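Local coordinates for protein SGNH-hydrolase family esterase (Altererythrobacter indicus, PDB 7C2A) that acts as an esterase of the SGNH-hydrolase family and probably cleaves carboxylic esters, perhaps including lysophospholipids, at residues S98-L101 and E102-R106. Sequence-based numbering, arbitrary orientation.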
loop_
_atom_site.group_PDB
_atom_site.type_symbol
_atom_site.label_atom_id
_atom_site.label_comp_id
_atom_site.label_asym_id
_atom_site.label_seq_id
_atom_site.Cartn_x
_atom_site.Cartn_y
_atom_site.Cartn_z
ATOM N N SER A 98 8.498 -0.405 11.633
ATOM C CA SER A 98 8.758 -0.946 12.964
ATOM C C SER A 98 8.032 -0.139 14.033
ATOM O O SER A 98 7.480 -0.707 14.978
ATOM C CB SER A 98 10.264 -0.949 13.246
ATOM O OG SER A 98 10.957 -1.865 12.431
ATOM N N GLY A 99 8.033 1.188 13.903
ATOM C CA GLY A 99 7.331 2.014 14.870
ATOM C C GLY A 99 5.830 1.784 14.854
ATOM O O GLY A 99 5.186 1.798 15.904
ATOM N N ILE A 100 5.253 1.564 13.669
ATOM C CA ILE A 100 3.828 1.243 13.574
ATOM C C ILE A 100 3.530 -0.080 14.272
ATOM O O ILE A 100 2.589 -0.191 15.070
ATOM C CB ILE A 100 3.374 1.207 12.104
ATOM C CG1 ILE A 100 3.532 2.586 11.467
ATOM C CG2 ILE A 100 1.930 0.719 12.004
ATOM C CD1 ILE A 100 3.454 2.567 9.960
ATOM N N LEU A 101 4.326 -1.107 13.973
ATOM C CA LEU A 101 4.061 -2.420 14.545
ATOM C C LEU A 101 4.307 -2.422 16.042
ATOM O O LEU A 101 3.606 -3.117 16.782
ATOM C CB LEU A 101 4.902 -3.488 13.852
ATOM C CG LEU A 101 4.735 -3.587 12.332
ATOM C CD1 LEU A 101 5.360 -4.876 11.838
ATOM C CD2 LEU A 101 3.275 -3.496 11.910
ATOM N N GLU A 102 5.273 -1.630 16.510
ATOM C CA GLU A 102 5.533 -1.545 17.940
ATOM C C GLU A 102 4.349 -0.948 18.681
ATOM O O GLU A 102 4.021 -1.382 19.790
ATOM C CB GLU A 102 6.800 -0.730 18.188
ATOM C CG GLU A 102 8.044 -1.580 18.099
ATOM C CD GLU A 102 9.340 -0.798 18.124
ATOM O OE1 GLU A 102 9.306 0.432 18.352
ATOM O OE2 GLU A 102 10.399 -1.431 17.913
ATOM N N GLU A 103 3.708 0.066 18.103
ATOM C CA GLU A 103 2.519 0.633 18.726
ATOM C C GLU A 103 1.382 -0.388 18.784
ATOM O O GLU A 103 0.709 -0.522 19.812
ATOM C CB GLU A 103 2.105 1.895 17.976
ATOM C CG GLU A 103 0.851 2.557 18.520
ATOM C CD GLU A 103 0.996 3.070 19.945
ATOM O OE1 GLU A 103 2.137 3.218 20.430
ATOM O OE2 GLU A 103 -0.040 3.323 20.593
ATOM N N LEU A 104 1.149 -1.115 17.687
ATOM C CA LEU A 104 0.117 -2.150 17.698
ATOM C C LEU A 104 0.435 -3.226 18.728
ATOM O O LEU A 104 -0.452 -3.676 19.465
ATOM C CB LEU A 104 -0.019 -2.760 16.301
ATOM C CG LEU A 104 -0.608 -1.794 15.270
ATOM C CD1 LEU A 104 -0.336 -2.276 13.846
ATOM C CD2 LEU A 104 -2.093 -1.592 15.488
ATOM N N GLN A 105 1.702 -3.642 18.800
ATOM C CA GLN A 105 2.104 -4.667 19.758
ATOM C C GLN A 105 1.937 -4.180 21.192
ATOM O O GLN A 105 1.523 -4.947 22.072
ATOM C CB GLN A 105 3.557 -5.050 19.495
ATOM C CG GLN A 105 3.974 -6.394 20.053
ATOM C CD GLN A 105 5.347 -6.796 19.565
ATOM O OE1 GLN A 105 6.302 -6.029 19.680
ATOM N NE2 GLN A 105 5.453 -7.993 19.002
ATOM N N ARG A 106 2.278 -2.919 21.456
ATOM C CA ARG A 106 2.071 -2.379 22.793
ATOM C C ARG A 106 0.624 -2.555 23.224
ATOM O O ARG A 106 0.346 -2.914 24.376
ATOM C CB ARG A 106 2.459 -0.902 22.814
ATOM C CG ARG A 106 2.417 -0.257 24.178
ATOM C CD ARG A 106 2.792 1.208 24.066
ATOM N NE ARG A 106 1.727 1.988 23.445
ATOM C CZ ARG A 106 0.639 2.401 24.086
ATOM N NH1 ARG A 106 0.479 2.119 25.370
ATOM N NH2 ARG A 106 -0.285 3.100 23.444
#
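I100 and L104 sit one turn apart on the same helix, side by side and pointing the same way, with I100 CG2 4.2 Å from L104 CD1. That same L104 CD1 also meets L101 CD2, at 4.3 Å, which makes L104 the shared neighbour of the two earlier residues. Behind the side chains runs an unbroken alpha-helical ladder: the amides of E102, E103, L104 and Q105 bond back to the carbonyls of S98, G99, I100 and L101, the first and last of these, E102 N to S98 O and Q105 N to L101 O, both at 2.8 Å.

The charged pair belongs to the last turn. In one of its two modelled conformers, R106 grips E103 side-on, NH2 reaching E103 OE2 at 2.9 Å in a salt bridge and NE meeting OE1 from above the carboxylate plane, at 3.3 Å. E103 CG lies anti to the backbone N (chi1 179°) and the chain then bends, bringing the carboxylate round to R106, while K62 and R107 also bridge to it. Were E103 an alanine, R106, R107 and K62 would probably lose the carboxylate they share.

Helix 90-106 lies against the parallel sheet, L101 and L104 resting on strand 74-78, I100 and L104 on helix 54-66, and L101 on helix 133-140.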